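Local coordinates for thioesterase domain protein YiiD (Shewanella oneidensis, PDB 1T82) that is of unconfirmed function but forms a dimer with a hotdog fold and probably acts as a thioesterase or acyltransferase, at residues 53-56 with 57-61; 24-27 with 28-31; 66-69 with 70-74; 15-18 with 19-23. All coordinates share one frame; numbering follows the deposited sequence.

Contact 1: 53-56 with 57-61; sequences NINL and HHTMF
Leu56 lays its CD1 over one face of the His57 imidazole, 3.4 Å from the ring centroid and almost on the ring normal, a CH-pi contact between neighbours that point the same way; Asn55 OD1 sits at the edge of that ring, near its plane. The residues belong to a type I beta turn from Asn55 to His58, in the loop that leads into helix 62-84 of the hotdog fold. His58 N closes the turn on Asn55 O at 2.9 Å. At its base a single bridge pairs Ile54 with Met60, and Phe61 N meets Asn53 O at 2.8 Å in a nearly straight bond (177°). Phe61 packs on Ile26, and Leu56 on Thr25, of the second subunit.

With CG lodged between its own backbone N and carbonyl carbon (chi1 54°), Asn55 turns its amide back into the loop. OD1 accepts from Thr59 N at 3.1 Å, the donor standing above the carbonyl plane, and weakly from His57 N, while ND2 donates to Thr59 OG1 at 2.9 Å. An alanine in place of Asn55 is likely to leave Thr59 N without its acceptor and Thr59 OG1 without the amide donor. In the bond from ND2, Thr59 OG1 lies only 9° out of the amide plane.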
loop_
_atom_site.group_PDB
_atom_site.type_symbol
_atom_site.label_atom_id
_atom_site.label_comp_id
_atom_site.label_asym_id
_atom_site.label_seq_id
_atom_site.Cartn_x
_atom_site.Cartn_y
_atom_site.Cartn_z
ATOM N N ASN B 53 8.107 0.937 10.088
ATOM C CA ASN B 53 7.795 0.312 8.810
ATOM C C ASN B 53 8.509 -0.999 8.503
ATOM O O ASN B 53 8.568 -1.416 7.348
ATOM C CB ASN B 53 8.086 1.327 7.705
ATOM C CG ASN B 53 7.275 2.592 7.866
ATOM O OD1 ASN B 53 7.820 3.690 8.005
ATOM N ND2 ASN B 53 5.961 2.445 7.854
ATOM N N ILE B 54 9.037 -1.663 9.525
ATOM C CA ILE B 54 9.755 -2.912 9.293
ATOM C C ILE B 54 8.886 -4.160 9.121
ATOM O O ILE B 54 7.671 -4.149 9.357
ATOM C CB ILE B 54 10.769 -3.196 10.429
ATOM C CG1 ILE B 54 10.043 -3.318 11.774
ATOM C CG2 ILE B 54 11.793 -2.072 10.497
ATOM C CD1 ILE B 54 10.970 -3.654 12.943
ATOM N N ASN B 55 9.544 -5.224 8.676
ATOM C CA ASN B 55 8.938 -6.535 8.494
ATOM C C ASN B 55 9.863 -7.471 9.272
ATOM O O ASN B 55 10.768 -7.005 9.962
ATOM C CB ASN B 55 8.900 -6.931 7.015
ATOM C CG ASN B 55 10.262 -6.860 6.360
ATOM O OD1 ASN B 55 11.284 -7.071 7.010
ATOM N ND2 ASN B 55 10.284 -6.571 5.058
ATOM N N LEU B 56 9.655 -8.777 9.155
ATOM C CA LEU B 56 10.475 -9.743 9.881
ATOM C C LEU B 56 11.963 -9.699 9.539
ATOM O O LEU B 56 12.803 -10.107 10.345
ATOM C CB LEU B 56 9.926 -11.160 9.666
ATOM C CG LEU B 56 10.012 -11.829 8.290
ATOM C CD1 LEU B 56 11.352 -12.543 8.146
ATOM C CD2 LEU B 56 8.881 -12.839 8.150
ATOM N N HIS B 57 12.290 -9.212 8.347
ATOM C CA HIS B 57 13.684 -9.121 7.912
ATOM C C HIS B 57 14.319 -7.819 8.379
ATOM O O HIS B 57 15.505 -7.576 8.145
ATOM C CB HIS B 57 13.781 -9.171 6.383
ATOM C CG HIS B 57 13.115 -10.359 5.766
ATOM N ND1 HIS B 57 11.843 -10.310 5.239
ATOM C CD2 HIS B 57 13.548 -11.629 5.587
ATOM C CE1 HIS B 57 11.521 -11.497 4.759
ATOM N NE2 HIS B 57 12.538 -12.316 4.957
ATOM N N HIS B 58 13.527 -6.983 9.039
ATOM C CA HIS B 58 14.008 -5.693 9.500
ATOM C C HIS B 58 14.278 -4.783 8.299
ATOM O O HIS B 58 15.068 -3.841 8.383
ATOM C CB HIS B 58 15.268 -5.853 10.361
ATOM C CG HIS B 58 14.985 -6.330 11.751
ATOM N ND1 HIS B 58 14.624 -5.478 12.771
ATOM C CD2 HIS B 58 14.952 -7.579 12.274
ATOM C CE1 HIS B 58 14.380 -6.179 13.864
ATOM N NE2 HIS B 58 14.571 -7.457 13.589
ATOM N N THR B 59 13.637 -5.091 7.172
ATOM C CA THR B 59 13.748 -4.265 5.968
ATOM C C THR B 59 12.376 -3.625 5.826
ATOM O O THR B 59 11.469 -3.967 6.583
ATOM C CB THR B 59 14.085 -5.085 4.698
ATOM O OG1 THR B 59 13.130 -6.136 4.518
ATOM C CG2 THR B 59 15.486 -5.668 4.812
HETATM N N MSE B 60 12.185 -2.712 4.881
HETATM C CA MSE B 60 10.871 -2.081 4.816
HETATM C C MSE B 60 9.745 -2.975 4.307
HETATM O O MSE B 60 9.857 -3.647 3.279
HETATM C CB MSE B 60 10.917 -0.782 4.008
HETATM C CG MSE B 60 9.705 0.116 4.299
HETATM SE SE MSE B 60 9.768 1.869 3.474
HETATM C CE MSE B 60 10.605 2.784 4.967
ATOM N N PHE B 61 8.655 -2.971 5.070
ATOM C CA PHE B 61 7.455 -3.748 4.772
ATOM C C PHE B 61 6.837 -3.326 3.440
ATOM O O PHE B 61 6.709 -2.134 3.150
ATOM C CB PHE B 61 6.452 -3.551 5.919
ATOM C CG PHE B 61 5.097 -4.150 5.666
ATOM C CD1 PHE B 61 4.964 -5.474 5.266
ATOM C CD2 PHE B 61 3.952 -3.392 5.864
ATOM C CE1 PHE B 61 3.706 -6.040 5.066
ATOM C CE2 PHE B 61 2.679 -3.942 5.670
ATOM C CZ PHE B 61 2.563 -5.265 5.271
#

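Contact 2: 24-27 with 28-31; sequences STIP and VSEF
At Ile26 the backbone leaves the helical course between helices 12-25 and 27-31: its phi of -126° and psi of 92° end the first helix, and it stands at the N-cap position of the second, where its carbonyl oxygen meets Ser29. This helix-to-helix junction precedes the sheet of the hotdog fold. Pro27 opens the new helix, and its carbonyl accepts from Phe31 N at 3.0 Å in the first full helical bond, with a weak second one from Glu30 N.

Two donors from one residue grip Ile26 O. Ser29 N approaches at 2.8 Å from above the carbonyl plane, whereas Ser29 OG lies in that plane, on a lone pair, 2.6 Å from Ile26 O. The serine torsion makes this possible: OG stands between the backbone N and the carbonyl carbon (chi1 69°), directed back at the turn and 3.6 Å from Ile26 CB. With an alanine at Ser29, Ile26 O would probably lose its in-plane donor and keep, of these two donors, just the backbone N-H, holding the junction less rigidly.

Beside this, Ile26 CG2 and Val28 CB make a looser apolar approach at 4.3 Å. Ile26 packs on Leu71 of helix 62-84, Pro27 on Pro52 of the second subunit, and the Phe31 ring stacks on Phe31 of that subunit. Glu30 runs outward with CG anti to its backbone N and the chain extended beyond; a single water donates both to its OE1 and to Pro27 O, each at 2.8 Å.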
loop_
_atom_site.group_PDB
_atom_site.type_symbol
_atom_site.label_atom_id
_atom_site.label_comp_id
_atom_site.label_asym_id
_atom_site.label_seq_id
_atom_site.Cartn_x
_atom_site.Cartn_y
_atom_site.Cartn_z
ATOM N N SER B 24 -2.841 14.734 10.021
ATOM C CA SER B 24 -4.112 15.105 10.634
ATOM C C SER B 24 -5.315 14.397 10.022
ATOM O O SER B 24 -6.371 14.306 10.650
ATOM C CB SER B 24 -4.327 16.619 10.550
ATOM O OG SER B 24 -4.543 17.040 9.212
ATOM N N THR B 25 -5.176 13.895 8.803
ATOM C CA THR B 25 -6.308 13.232 8.167
ATOM C C THR B 25 -6.124 11.735 7.972
ATOM O O THR B 25 -7.100 10.995 7.843
ATOM C CB THR B 25 -6.610 13.854 6.793
ATOM O OG1 THR B 25 -5.539 13.563 5.886
ATOM C CG2 THR B 25 -6.764 15.364 6.918
ATOM N N ILE B 26 -4.872 11.293 7.964
ATOM C CA ILE B 26 -4.558 9.883 7.747
ATOM C C ILE B 26 -3.684 9.346 8.877
ATOM O O ILE B 26 -2.459 9.420 8.811
ATOM C CB ILE B 26 -3.819 9.717 6.405
ATOM C CG1 ILE B 26 -4.662 10.319 5.274
ATOM C CG2 ILE B 26 -3.526 8.249 6.146
ATOM C CD1 ILE B 26 -3.933 10.428 3.947
ATOM N N PRO B 27 -4.305 8.784 9.927
ATOM C CA PRO B 27 -3.570 8.238 11.073
ATOM C C PRO B 27 -2.406 7.311 10.715
ATOM O O PRO B 27 -1.371 7.327 11.383
ATOM C CB PRO B 27 -4.663 7.538 11.880
ATOM C CG PRO B 27 -5.877 8.390 11.592
ATOM C CD PRO B 27 -5.759 8.593 10.096
ATOM N N VAL B 28 -2.572 6.507 9.666
ATOM C CA VAL B 28 -1.515 5.596 9.233
ATOM C C VAL B 28 -0.261 6.364 8.815
ATOM O O VAL B 28 0.866 5.917 9.072
ATOM C CB VAL B 28 -1.977 4.719 8.037
ATOM C CG1 VAL B 28 -0.760 4.130 7.309
ATOM C CG2 VAL B 28 -2.860 3.586 8.537
ATOM N N SER B 29 -0.446 7.515 8.174
ATOM C CA SER B 29 0.705 8.302 7.715
ATOM C C SER B 29 1.521 8.843 8.886
ATOM O O SER B 29 2.738 9.013 8.782
ATOM C CB SER B 29 0.256 9.457 6.800
ATOM O OG SER B 29 -0.453 10.463 7.500
ATOM N N GLU B 30 0.840 9.110 9.998
ATOM C CA GLU B 30 1.488 9.613 11.199
ATOM C C GLU B 30 2.226 8.471 11.881
ATOM O O GLU B 30 3.343 8.646 12.376
ATOM C CB GLU B 30 0.445 10.203 12.144
ATOM C CG GLU B 30 1.012 10.753 13.436
ATOM C CD GLU B 30 -0.066 11.331 14.328
ATOM O OE1 GLU B 30 -0.969 10.572 14.741
ATOM O OE2 GLU B 30 -0.012 12.545 14.613
ATOM N N PHE B 31 1.608 7.296 11.913
ATOM C CA PHE B 31 2.259 6.153 12.537
ATOM C C PHE B 31 3.522 5.797 11.752
ATOM O O PHE B 31 4.556 5.478 12.335
ATOM C CB PHE B 31 1.317 4.944 12.596
ATOM C CG PHE B 31 1.982 3.694 13.092
ATOM C CD1 PHE B 31 2.595 2.820 12.201
ATOM C CD2 PHE B 31 2.053 3.423 14.458
ATOM C CE1 PHE B 31 3.275 1.694 12.660
ATOM C CE2 PHE B 31 2.731 2.303 14.927
ATOM C CZ PHE B 31 3.346 1.433 14.023
HETATM O O HOH W 1 -1.534 7.898 14.143
#

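Contact 3: 66-69 with 70-74; sequences YTIM and TLTGW
Thr72 grips Ile68 O twice, through N at 3.0 Å and through OG1 at 2.9 Å, the two donors reaching the oxygen from opposite faces of the carbonyl plane. The hydroxyl gets there because it lies anti to the carbonyl carbon of Thr72, beside the backbone N (chi1 -66°), which swings it back one turn. Thr70 is turned differently. Its OG1 is anti to the backbone N (chi1 -171°), which leaves the methyl CG2 to press against the preceding turn, a tight 3.0 Å from Thr67 O. The same methyl lies 4.1 Å from Tyr66 CE2, where the two side chains cross obliquely. Thr67 and Leu71 run side by side, CG2 to CD1 at 4.0 Å.

Regular helical bonds thread this shell, among them Thr70 N to Tyr66 O at 2.8 Å and Gly73 N to Met69 O at 3.1 Å. These residues belong to the first half of helix 62-84, the long buried helix around which the antiparallel sheet wraps in the hotdog fold. Strands 89-99 and 108-112 pack against it: Val109 touches Ile68, Met69 and Thr72, while Leu92 meets Tyr66 and Thr70. Thr67 OG1 is hydrogen-bonded to Gly63 O one turn earlier. At the dimer interface Tyr66 OH is hydrogen-bonded to Tyr99 OH of the second subunit, and the Tyr66 ring stacks on Tyr66 of that subunit.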
loop_
_atom_site.group_PDB
_atom_site.type_symbol
_atom_site.label_atom_id
_atom_site.label_comp_id
_atom_site.label_asym_id
_atom_site.label_seq_id
_atom_site.Cartn_x
_atom_site.Cartn_y
_atom_site.Cartn_z
ATOM N N TYR B 66 4.562 0.671 -0.444
ATOM C CA TYR B 66 3.455 1.098 -1.293
ATOM C C TYR B 66 2.793 2.363 -0.764
ATOM O O TYR B 66 2.536 3.314 -1.510
ATOM C CB TYR B 66 2.386 0.010 -1.384
ATOM C CG TYR B 66 1.163 0.435 -2.172
ATOM C CD1 TYR B 66 1.089 0.233 -3.553
ATOM C CD2 TYR B 66 0.079 1.054 -1.536
ATOM C CE1 TYR B 66 -0.035 0.628 -4.276
ATOM C CE2 TYR B 66 -1.044 1.456 -2.258
ATOM C CZ TYR B 66 -1.093 1.236 -3.621
ATOM O OH TYR B 66 -2.209 1.605 -4.333
ATOM N N THR B 67 2.510 2.379 0.532
ATOM C CA THR B 67 1.847 3.530 1.118
ATOM C C THR B 67 2.628 4.823 0.966
ATOM O O THR B 67 2.057 5.848 0.604
ATOM C CB THR B 67 1.530 3.295 2.602
ATOM O OG1 THR B 67 0.621 2.191 2.719
ATOM C CG2 THR B 67 0.889 4.539 3.208
ATOM N N ILE B 68 3.932 4.792 1.228
ATOM C CA ILE B 68 4.700 6.021 1.088
ATOM C C ILE B 68 4.726 6.471 -0.372
ATOM O O ILE B 68 4.672 7.665 -0.655
ATOM C CB ILE B 68 6.153 5.873 1.646
ATOM C CG1 ILE B 68 6.911 7.192 1.498
ATOM C CG2 ILE B 68 6.893 4.767 0.931
ATOM C CD1 ILE B 68 8.215 7.227 2.282
HETATM N N MSE B 69 4.785 5.523 -1.300
HETATM C CA MSE B 69 4.807 5.888 -2.710
HETATM C C MSE B 69 3.468 6.469 -3.144
HETATM O O MSE B 69 3.431 7.460 -3.862
HETATM C CB MSE B 69 5.181 4.676 -3.569
HETATM C CG MSE B 69 6.589 4.193 -3.272
HETATM SE SE MSE B 69 7.173 2.637 -4.248
HETATM C CE MSE B 69 8.099 3.503 -5.707
ATOM N N THR B 70 2.367 5.877 -2.701
ATOM C CA THR B 70 1.079 6.417 -3.091
ATOM C C THR B 70 0.842 7.797 -2.472
ATOM O O THR B 70 0.240 8.657 -3.107
ATOM C CB THR B 70 -0.085 5.473 -2.737
ATOM O OG1 THR B 70 -1.285 5.979 -3.337
ATOM C CG2 THR B 70 -0.268 5.377 -1.236
ATOM N N LEU B 71 1.317 8.024 -1.246
ATOM C CA LEU B 71 1.141 9.339 -0.628
ATOM C C LEU B 71 2.019 10.377 -1.323
ATOM O O LEU B 71 1.667 11.556 -1.390
ATOM C CB LEU B 71 1.465 9.301 0.871
ATOM C CG LEU B 71 0.370 8.732 1.778
ATOM C CD1 LEU B 71 0.938 8.501 3.165
ATOM C CD2 LEU B 71 -0.817 9.697 1.840
ATOM N N THR B 72 3.162 9.943 -1.848
ATOM C CA THR B 72 4.051 10.859 -2.548
ATOM C C THR B 72 3.382 11.312 -3.848
ATOM O O THR B 72 3.411 12.493 -4.187
ATOM C CB THR B 72 5.422 10.197 -2.832
ATOM O OG1 THR B 72 6.093 9.958 -1.589
ATOM C CG2 THR B 72 6.299 11.101 -3.694
ATOM N N GLY B 73 2.758 10.373 -4.554
ATOM C CA GLY B 73 2.069 10.713 -5.787
ATOM C C GLY B 73 0.902 11.631 -5.472
ATOM O O GLY B 73 0.724 12.675 -6.102
ATOM N N TRP B 74 0.105 11.239 -4.480
ATOM C CA TRP B 74 -1.045 12.027 -4.052
ATOM C C TRP B 74 -0.563 13.432 -3.682
ATOM O O TRP B 74 -1.160 14.436 -4.084
ATOM C CB TRP B 74 -1.698 11.363 -2.830
ATOM C CG TRP B 74 -2.984 12.003 -2.383
ATOM C CD1 TRP B 74 -4.250 11.638 -2.741
ATOM C CD2 TRP B 74 -3.123 13.115 -1.494
ATOM N NE1 TRP B 74 -5.172 12.457 -2.125
ATOM C CE2 TRP B 74 -4.505 13.373 -1.355
ATOM C CE3 TRP B 74 -2.211 13.923 -0.800
ATOM C CZ2 TRP B 74 -4.999 14.406 -0.548
ATOM C CZ3 TRP B 74 -2.701 14.949 0.001
ATOM C CH2 TRP B 74 -4.085 15.181 0.119
#

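Contact 4: 15-18 with 19-23; sequences LNRL and RQTWH
Leu18 presses its branched end onto one face of the Trp22 indole, with CG 4.0 Å from the centroid of the six-membered ring in a CH-pi contact and CD1 displaced toward the rim, 3.7 Å from NE1 of Trp22. Trp22 has its CG beside the backbone N and anti to the carbonyl carbon (chi1 -74°), which turns the indole back along the helix to meet the leucine. The carbonyl oxygen Leu18 O also lies over a face of the ring system, 3.6 Å from Trp22 CG.

On another side of the helix, Arg19 starts out anti to its backbone N but bends at chi2 (-88°) and again at chi3, so that the chain folds back alongside Asn16. The guanidinium is not coplanar with the Asn16 amide, the planes being 59° apart, and the backbone oxygen Asn16 O lies over one face of the guanidinium. These residues form about two and a half turns of helix 12-25, which packs on the central helix 62-84 and on strand 35-40 of the hotdog fold: Leu18 and Thr21 touch Trp78, and Trp22 meets Trp74 and Pro36.

The Thr21 hydroxyl reaches back to the preceding turn, where OG1 donates to Arg17 O at 2.7 Å. The backbone N of Thr21 binds the same Arg17 O at 2.9 Å from the opposite face of the carbonyl plane. Farther along, His23 NE2 is hydrogen-bonded to Ile34 O.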
loop_
_atom_site.group_PDB
_atom_site.type_symbol
_atom_site.label_atom_id
_atom_site.label_comp_id
_atom_site.label_asym_id
_atom_site.label_seq_id
_atom_site.Cartn_x
_atom_site.Cartn_y
_atom_site.Cartn_z
ATOM N N LEU B 15 5.097 22.522 1.932
ATOM C CA LEU B 15 5.546 21.216 2.406
ATOM C C LEU B 15 5.074 20.941 3.826
ATOM O O LEU B 15 4.705 19.814 4.156
ATOM C CB LEU B 15 7.070 21.112 2.324
ATOM C CG LEU B 15 7.630 21.155 0.896
ATOM C CD1 LEU B 15 9.139 21.228 0.938
ATOM C CD2 LEU B 15 7.160 19.930 0.121
ATOM N N ASN B 16 5.095 21.963 4.675
ATOM C CA ASN B 16 4.631 21.790 6.045
ATOM C C ASN B 16 3.129 21.540 6.034
ATOM O O ASN B 16 2.617 20.726 6.801
ATOM C CB ASN B 16 4.955 23.030 6.885
ATOM C CG ASN B 16 6.388 23.036 7.372
ATOM O OD1 ASN B 16 7.148 23.969 7.109
ATOM N ND2 ASN B 16 6.764 21.986 8.090
ATOM N N ARG B 17 2.433 22.248 5.148
ATOM C CA ARG B 17 0.989 22.117 5.001
ATOM C C ARG B 17 0.657 20.702 4.546
ATOM O O ARG B 17 -0.299 20.092 5.019
ATOM C CB ARG B 17 0.475 23.116 3.959
ATOM C CG ARG B 17 -1.032 23.105 3.770
ATOM C CD ARG B 17 -1.695 24.231 4.542
ATOM N NE ARG B 17 -1.282 25.541 4.048
ATOM C CZ ARG B 17 -1.540 25.995 2.825
ATOM N NH1 ARG B 17 -1.125 27.203 2.462
ATOM N NH2 ARG B 17 -2.218 25.245 1.966
ATOM N N LEU B 18 1.451 20.190 3.613
ATOM C CA LEU B 18 1.239 18.845 3.096
ATOM C C LEU B 18 1.422 17.820 4.212
ATOM O O LEU B 18 0.589 16.935 4.402
ATOM C CB LEU B 18 2.218 18.561 1.949
ATOM C CG LEU B 18 2.189 17.153 1.348
ATOM C CD1 LEU B 18 0.792 16.833 0.852
ATOM C CD2 LEU B 18 3.197 17.052 0.210
ATOM N N ARG B 19 2.512 17.957 4.961
ATOM C CA ARG B 19 2.815 17.043 6.060
ATOM C C ARG B 19 1.695 17.062 7.111
ATOM O O ARG B 19 1.254 16.016 7.583
ATOM C CB ARG B 19 4.157 17.441 6.686
ATOM C CG ARG B 19 4.812 16.389 7.565
ATOM C CD ARG B 19 4.339 16.475 8.997
ATOM N NE ARG B 19 4.384 17.838 9.521
ATOM C CZ ARG B 19 5.467 18.610 9.547
ATOM N NH1 ARG B 19 5.390 19.837 10.049
ATOM N NH2 ARG B 19 6.622 18.166 9.072
ATOM N N GLN B 20 1.235 18.261 7.461
ATOM C CA GLN B 20 0.173 18.433 8.445
ATOM C C GLN B 20 -1.137 17.828 7.950
ATOM O O GLN B 20 -1.898 17.245 8.728
ATOM C CB GLN B 20 -0.019 19.922 8.741
ATOM C CG GLN B 20 -1.127 20.238 9.729
ATOM C CD GLN B 20 -1.002 19.450 11.014
ATOM O OE1 GLN B 20 0.052 19.436 11.650
ATOM N NE2 GLN B 20 -2.086 18.791 11.410
ATOM N N THR B 21 -1.393 17.968 6.655
ATOM C CA THR B 21 -2.605 17.423 6.054
ATOM C C THR B 21 -2.584 15.905 6.187
ATOM O O THR B 21 -3.595 15.293 6.526
ATOM C CB THR B 21 -2.705 17.797 4.562
ATOM O OG1 THR B 21 -2.779 19.224 4.431
ATOM C CG2 THR B 21 -3.940 17.166 3.931
ATOM N N TRP B 22 -1.431 15.301 5.921
ATOM C CA TRP B 22 -1.313 13.852 6.025
ATOM C C TRP B 22 -1.543 13.340 7.440
ATOM O O TRP B 22 -2.425 12.519 7.678
ATOM C CB TRP B 22 0.068 13.367 5.570
ATOM C CG TRP B 22 0.310 13.396 4.102
ATOM C CD1 TRP B 22 -0.625 13.371 3.110
ATOM C CD2 TRP B 22 1.586 13.366 3.456
ATOM N NE1 TRP B 22 -0.008 13.324 1.878
ATOM C CE2 TRP B 22 1.349 13.320 2.063
ATOM C CE3 TRP B 22 2.907 13.371 3.919
ATOM C CZ2 TRP B 22 2.387 13.280 1.127
ATOM C CZ3 TRP B 22 3.941 13.330 2.988
ATOM C CH2 TRP B 22 3.672 13.285 1.606
ATOM N N HIS B 23 -0.743 13.820 8.383
ATOM C CA HIS B 23 -0.852 13.348 9.758
ATOM C C HIS B 23 -2.177 13.662 10.441
ATOM O O HIS B 23 -2.594 12.934 11.335
ATOM C CB HIS B 23 0.305 13.897 10.596
ATOM C CG HIS B 23 1.653 13.457 10.117
ATOM N ND1 HIS B 23 2.825 13.831 10.740
ATOM C CD2 HIS B 23 2.019 12.691 9.062
ATOM C CE1 HIS B 23 3.853 13.315 10.089
ATOM N NE2 HIS B 23 3.391 12.619 9.066
#

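How the contacts relate
Contacts 2, 3 and 4 form one connected body. Contact 4 runs along helix 12-25 into contact 2, their centres 10 Å apart, and Ser29 OG comes within 2.9 Å of Trp22 O. Both lean on the central helix of contact 3: Ser29 CB lies 3.8 Å from Leu71 CD1, and Trp74 CE3 is 3.5 Å from Trp22 NE1. Contact 1 stands apart within the chain, its centre 18 Å from that of contact 3, with nearest atoms about 5 Å apart. Across the dimer interface, however, contact 1 of one subunit meets contacts 2 and 3 of the other, since Phe61 packs on Ile26 and Leu71 there.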